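Local structure of enoyl-CoA hydratase carB homologue (Streptomyces cattleya, 5O34) at residues 85-88 and 89-92; 238-241 and 242-245; 77-80 and 81-84. The protein probably acts as a crotonase-superfamily lyase in the biosynthesis of the carbapenem antibiotic thienamycin. All coordinates share one frame; numbering follows the deposited sequence.

Contact 1: residues 85-88 and 89-92; sequences DADE and KVRC
Asp87 folds over the amides of Lys89 and Val90, the last two residues of the turn it opens, and here the contact is tight. With CG anti to the backbone N (chi1 -169°), its carboxylate is carried forward along the chain, and OD1 accepts the amide of Lys89, Lys89 N lying 2.9 Å from Asp87 OD1. That N-H comes in on the anti side, 35° out of the carboxylate plane. The same oxygen of Asp87 rests 3.3 Å from Lys89 CB, while Val90 CG2 lies across the carboxylate, 4.0 Å from Asp87 CG. Asp87 O in turn accepts Val90 N at 3.2 Å. An Asx turn is thus combined with a type I beta turn, Asp87 to Val90, just where helix 71-86 has ended and the chain bends toward strand 92-96. The short acid suits the corner because its oxygen can reach an amide two residues on. Val90, branched and buried, packs on Arg50 of strand 47-50. The outer side is looser: Glu88 and Lys89 are exposed, and the extended Lys89 chain leaves its NZ 6.3 Å from Asp87 OD1, too far for an ion pair. Arg91 NH1 likewise stays 6.5 Å from Glu88 OE1, and Arg91 gives its NE to Ser241 O.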
loop_
_atom_site.group_PDB
_atom_site.type_symbol
_atom_site.label_atom_id
_atom_site.label_comp_id
_atom_site.label_asym_id
_atom_site.label_seq_id
_atom_site.Cartn_x
_atom_site.Cartn_y
_atom_site.Cartn_z
ATOM N N ASP A 85 16.150 19.843 12.918
ATOM C CA ASP A 85 15.158 20.519 12.073
ATOM C C ASP A 85 15.290 22.045 12.169
ATOM O O ASP A 85 14.979 22.749 11.204
ATOM C CB ASP A 85 13.723 20.076 12.409
ATOM C CG ASP A 85 12.703 20.411 11.331
ATOM O OD1 ASP A 85 11.555 20.766 11.686
ATOM O OD2 ASP A 85 13.054 20.322 10.128
ATOM N N ALA A 86 15.771 22.543 13.330
ATOM C CA ALA A 86 15.970 23.967 13.601
ATOM C C ALA A 86 17.211 24.542 12.897
ATOM O O ALA A 86 17.142 25.656 12.382
ATOM C CB ALA A 86 16.045 24.211 15.101
ATOM N N ASP A 87 18.331 23.787 12.868
ATOM C CA ASP A 87 19.595 24.208 12.247
ATOM C C ASP A 87 19.504 24.257 10.714
ATOM O O ASP A 87 19.444 23.208 10.068
ATOM C CB ASP A 87 20.752 23.298 12.714
ATOM C CG ASP A 87 22.170 23.755 12.376
ATOM O OD1 ASP A 87 22.329 24.607 11.469
ATOM O OD2 ASP A 87 23.126 23.230 12.995
ATOM N N GLU A 88 19.552 25.477 10.132
ATOM C CA GLU A 88 19.461 25.660 8.681
ATOM C C GLU A 88 20.739 25.222 7.925
ATOM O O GLU A 88 20.694 25.049 6.701
ATOM C CB GLU A 88 19.014 27.091 8.306
ATOM C CG GLU A 88 18.561 27.295 6.853
ATOM C CD GLU A 88 17.591 26.328 6.174
ATOM O OE1 GLU A 88 17.400 25.186 6.656
ATOM O OE2 GLU A 88 17.057 26.709 5.108
ATOM N N LYS A 89 21.840 24.952 8.645
ATOM C CA LYS A 89 23.061 24.445 8.010
ATOM C C LYS A 89 22.938 22.932 7.682
ATOM O O LYS A 89 23.724 22.415 6.889
ATOM C CB LYS A 89 24.306 24.765 8.851
ATOM C CG LYS A 89 24.648 26.253 8.861
ATOM C CD LYS A 89 25.863 26.558 9.717
ATOM C CE LYS A 89 26.209 28.029 9.676
ATOM N NZ LYS A 89 27.311 28.367 10.612
ATOM N N VAL A 90 21.915 22.252 8.258
ATOM C CA VAL A 90 21.603 20.832 8.059
ATOM C C VAL A 90 20.541 20.687 6.953
ATOM O O VAL A 90 19.496 21.346 7.007
ATOM C CB VAL A 90 21.148 20.161 9.391
ATOM C CG1 VAL A 90 20.710 18.710 9.179
ATOM C CG2 VAL A 90 22.242 20.238 10.452
ATOM N N ARG A 91 20.817 19.838 5.952
ATOM C CA ARG A 91 19.894 19.574 4.846
ATOM C C ARG A 91 19.487 18.098 4.760
ATOM O O ARG A 91 18.422 17.794 4.220
ATOM C CB ARG A 91 20.427 20.112 3.515
ATOM C CG ARG A 91 20.130 21.605 3.351
ATOM C CD ARG A 91 20.676 22.230 2.068
ATOM N NE ARG A 91 22.104 21.979 1.861
ATOM C CZ ARG A 91 23.093 22.575 2.524
ATOM N NH1 ARG A 91 22.825 23.459 3.479
ATOM N NH2 ARG A 91 24.354 22.277 2.252
ATOM N N CYS A 92 20.301 17.196 5.343
ATOM C CA CYS A 92 20.024 15.761 5.403
ATOM C C CYS A 92 20.567 15.150 6.685
ATOM O O CYS A 92 21.620 15.565 7.165
ATOM C CB CYS A 92 20.551 15.032 4.169
ATOM S SG CYS A 92 19.783 13.407 3.884
#

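Contact 2: residues 238-241 and 242-245; sequences RTIS and GYTA
Tyr243 lays its ring against the last turn of helix 229-242, over the backbone of Thr239 and Ile240. CG stands beside the backbone N (chi1 -57°), which turns the ring back along the helix instead of onward with the chain. Tyr243 CB begins 3.5 Å from Ile240 O, the same oxygen that accepts the Tyr243 amide, with Tyr243 N 3.1 Å from Ile240 O. Further out, Tyr243 CD2 comes within 3.7 Å of Ile240 CA, while CG, CD1 and CE1 all lie near Thr239 O. That carbonyl oxygen sits over the centre of one ring face, 3.6 Å above its plane. Near the tip, CZ and then the hydroxyl meet the Thr239 methyl, with Tyr243 OH 3.5 Å from Thr239 CG2; the two side chains run alongside each other. Threonine suits this place because its two branches divide the work: CG2 lies beside the phenol oxygen while OG1 is turned back to Glu235 O. A tyrosine is long enough to span the turn with its flat ring and still offer a polar end, which bonds to Leu204 O of the second subunit. Gly242 N makes weak hydrogen bonds to both Arg238 O and Thr239 O. Buried Ser241 hydrogen-bonds Asp53 O in the hairpin joining strands 47-50 and 55-59, Ile240 packs on Pro141 just before strand 142-146, and the chain turns into helix 245-249 beside the subunit interface.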
loop_
_atom_site.group_PDB
_atom_site.type_symbol
_atom_site.label_atom_id
_atom_site.label_comp_id
_atom_site.label_asym_id
_atom_site.label_seq_id
_atom_site.Cartn_x
_atom_site.Cartn_y
_atom_site.Cartn_z
ATOM N N ARG A 238 24.657 13.351 0.464
ATOM C CA ARG A 238 25.284 14.409 -0.327
ATOM C C ARG A 238 24.374 14.826 -1.493
ATOM O O ARG A 238 24.189 16.025 -1.712
ATOM C CB ARG A 238 26.658 13.940 -0.841
ATOM C CG ARG A 238 27.765 14.967 -0.664
ATOM C CD ARG A 238 29.144 14.335 -0.728
ATOM N NE ARG A 238 29.531 13.696 0.533
ATOM C CZ ARG A 238 29.977 12.447 0.640
ATOM N NH1 ARG A 238 30.084 11.676 -0.439
ATOM N NH2 ARG A 238 30.317 11.958 1.823
ATOM N N THR A 239 23.776 13.841 -2.212
ATOM C CA THR A 239 22.834 14.095 -3.317
ATOM C C THR A 239 21.591 14.865 -2.803
ATOM O O THR A 239 21.224 15.893 -3.386
ATOM C CB THR A 239 22.468 12.777 -4.028
ATOM O OG1 THR A 239 23.656 12.163 -4.546
ATOM C CG2 THR A 239 21.451 12.977 -5.159
ATOM N N ILE A 240 20.975 14.375 -1.697
ATOM C CA ILE A 240 19.801 15.006 -1.074
ATOM C C ILE A 240 20.153 16.424 -0.629
ATOM O O ILE A 240 19.416 17.359 -0.946
ATOM C CB ILE A 240 19.161 14.159 0.068
ATOM C CG1 ILE A 240 18.785 12.733 -0.425
ATOM C CG2 ILE A 240 17.937 14.885 0.634
ATOM C CD1 ILE A 240 18.421 11.711 0.666
ATOM N N SER A 241 21.324 16.584 0.033
ATOM C CA SER A 241 21.833 17.878 0.499
ATOM C C SER A 241 22.042 18.893 -0.631
ATOM O O SER A 241 21.866 20.086 -0.409
ATOM C CB SER A 241 23.118 17.696 1.291
ATOM O OG SER A 241 23.325 18.822 2.121
ATOM N N GLY A 242 22.357 18.404 -1.834
ATOM C CA GLY A 242 22.562 19.223 -3.027
ATOM C C GLY A 242 21.302 19.795 -3.654
ATOM O O GLY A 242 21.385 20.727 -4.466
ATOM N N TYR A 243 20.116 19.241 -3.315
ATOM C CA TYR A 243 18.853 19.776 -3.853
ATOM C C TYR A 243 18.500 21.070 -3.116
ATOM O O TYR A 243 18.849 21.205 -1.943
ATOM C CB TYR A 243 17.677 18.787 -3.671
ATOM C CG TYR A 243 17.827 17.402 -4.272
ATOM C CD1 TYR A 243 18.316 17.227 -5.567
ATOM C CD2 TYR A 243 17.380 16.275 -3.589
ATOM C CE1 TYR A 243 18.416 15.958 -6.138
ATOM C CE2 TYR A 243 17.474 15.002 -4.149
ATOM C CZ TYR A 243 17.984 14.850 -5.427
ATOM O OH TYR A 243 18.068 13.592 -5.970
ATOM N N THR A 244 17.768 21.991 -3.784
ATOM C CA THR A 244 17.274 23.237 -3.189
ATOM C C THR A 244 16.535 22.840 -1.908
ATOM O O THR A 244 15.574 22.072 -1.976
ATOM C CB THR A 244 16.332 23.961 -4.189
ATOM O OG1 THR A 244 17.013 24.157 -5.427
ATOM C CG2 THR A 244 15.817 25.304 -3.664
ATOM N N ALA A 245 17.039 23.271 -0.748
ATOM C CA ALA A 245 16.442 22.940 0.545
ATOM C C ALA A 245 14.929 23.224 0.614
ATOM O O ALA A 245 14.189 22.336 1.036
ATOM C CB ALA A 245 17.177 23.648 1.674
#

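Contact 3: residues 77-80 and 81-84; sequences LTAL and MREL
Leu80 sends CG out anti to its backbone N (chi1 174°), whereas Leu84, one turn later, keeps CG beside the backbone N (chi1 -62°), and the two different settings bring their branches together. The side chains meet at a slant: Leu80 CD1 touches Leu84 CG at 3.8 Å, and Leu84 CD1 lies equally near Leu80 CG. Leu84 CG also lies over the backbone, 3.3 Å from Leu80 O, the oxygen that receives Leu84 N at 2.8 Å. This i to i+4 bond belongs to a regular run, with Met81, Arg82 and Glu83 each donating to the residue four before it. Helix 71-86 is the connecting helix of a beta-alpha-beta crossover between the adjacent parallel strands 55-59 and 92-96, and its two leucines are pressed against the sheet, Leu80 on Ala58 and Leu84 on Ala56, both touching Cys48 of strand 47-50. The small alanines of strand 55-59 let the bulky leucines come close to the sheet. Toward helix 120-137 the partners are Thr78 and Arg82, which lie alongside each other. The bend of the arginine chain at chi3 (-50°) swings its guanidinium back over Thr78, whose CG2 lies 3.2 Å from the guanidinium plane, off toward the rim, and 3.5 Å from Arg82 NH1. The threonine methyl thus packs on the flat cationic group, while Thr78 OG1 hydrogen-bonds Met74 O and so suits a buried site. On the exposed flank Glu83 lies along Ala79, Glu83 OE1 4.0 Å from Ala79 CB; the small alanine leaves the acid lying close along the helix surface.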
loop_
_atom_site.group_PDB
_atom_site.type_symbol
_atom_site.label_atom_id
_atom_site.label_comp_id
_atom_site.label_asym_id
_atom_site.label_seq_id
_atom_site.Cartn_x
_atom_site.Cartn_y
_atom_site.Cartn_z
ATOM N N LEU A 77 16.948 11.371 21.433
ATOM C CA LEU A 77 16.813 11.227 19.981
ATOM C C LEU A 77 15.756 12.185 19.440
ATOM O O LEU A 77 16.000 12.845 18.429
ATOM C CB LEU A 77 16.530 9.761 19.577
ATOM C CG LEU A 77 16.562 9.423 18.067
ATOM C CD1 LEU A 77 17.847 9.905 17.389
ATOM C CD2 LEU A 77 16.379 7.939 17.836
ATOM N N THR A 78 14.616 12.305 20.155
ATOM C CA THR A 78 13.500 13.220 19.860
ATOM C C THR A 78 13.993 14.680 19.879
ATOM O O THR A 78 13.725 15.432 18.930
ATOM C CB THR A 78 12.357 12.979 20.866
ATOM O OG1 THR A 78 11.941 11.620 20.784
ATOM C CG2 THR A 78 11.168 13.895 20.650
ATOM N N ALA A 79 14.724 15.067 20.955
ATOM C CA ALA A 79 15.291 16.412 21.108
ATOM C C ALA A 79 16.303 16.693 20.000
ATOM O O ALA A 79 16.259 17.776 19.410
ATOM C CB ALA A 79 15.933 16.570 22.473
ATOM N N LEU A 80 17.166 15.698 19.663
ATOM C CA LEU A 80 18.147 15.827 18.575
ATOM C C LEU A 80 17.459 16.084 17.240
ATOM O O LEU A 80 17.818 17.038 16.545
ATOM C CB LEU A 80 19.078 14.611 18.489
ATOM C CG LEU A 80 20.048 14.580 17.286
ATOM C CD1 LEU A 80 21.063 15.739 17.345
ATOM C CD2 LEU A 80 20.739 13.225 17.175
ATOM N N MET A 81 16.426 15.276 16.916
ATOM C CA MET A 81 15.640 15.434 15.690
ATOM C C MET A 81 15.073 16.840 15.584
ATOM O O MET A 81 15.108 17.427 14.500
ATOM C CB MET A 81 14.521 14.379 15.585
ATOM C CG MET A 81 15.018 12.952 15.344
ATOM S SD MET A 81 16.355 12.731 14.130
ATOM C CE MET A 81 15.535 13.088 12.683
ATOM N N ARG A 82 14.609 17.404 16.721
ATOM C CA ARG A 82 14.086 18.774 16.767
ATOM C C ARG A 82 15.187 19.834 16.642
ATOM O O ARG A 82 14.973 20.853 15.974
ATOM C CB ARG A 82 13.204 19.002 17.992
ATOM C CG ARG A 82 11.783 18.463 17.782
ATOM C CD ARG A 82 10.889 18.666 18.989
ATOM N NE ARG A 82 11.520 18.194 20.225
ATOM C CZ ARG A 82 10.918 17.451 21.147
ATOM N NH1 ARG A 82 9.654 17.072 20.984
ATOM N NH2 ARG A 82 11.577 17.069 22.233
ATOM N N GLU A 83 16.379 19.569 17.215
ATOM C CA GLU A 83 17.544 20.458 17.101
ATOM C C GLU A 83 18.010 20.496 15.641
ATOM O O GLU A 83 18.287 21.574 15.105
ATOM C CB GLU A 83 18.692 19.986 18.011
ATOM C CG GLU A 83 18.459 20.243 19.494
ATOM C CD GLU A 83 19.484 19.621 20.428
ATOM O OE1 GLU A 83 19.083 18.821 21.306
ATOM O OE2 GLU A 83 20.685 19.953 20.304
ATOM N N LEU A 84 18.036 19.318 14.986
ATOM C CA LEU A 84 18.433 19.170 13.582
ATOM C C LEU A 84 17.460 19.844 12.608
ATOM O O LEU A 84 17.903 20.393 11.601
ATOM C CB LEU A 84 18.670 17.693 13.212
ATOM C CG LEU A 84 19.797 16.958 13.964
ATOM C CD1 LEU A 84 19.869 15.505 13.556
ATOM C CD2 LEU A 84 21.154 17.631 13.766
#

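Overall arrangement
Along the chain, contact 3 comes first, contact 1 follows it directly, and contact 2 arrives some 150 residues later. Contacts 3 and 1 share helix 71-86: one is its body, the other its end and the turn into strand 92-96, their centres about 11 Å apart. Contact 2 closes helix 229-242, and its centre is also about 11 Å from contact 1, which it meets through a side-chain to backbone hydrogen bond and the packing of Cys92 on Ile240. Contacts 2 and 3 do not touch, lying about 20 Å apart between centres. Contact 1 thus joins the end of helix 71-86 to that of helix 229-242 beside the six-stranded sheet, the latter end lying at the neighbouring subunit.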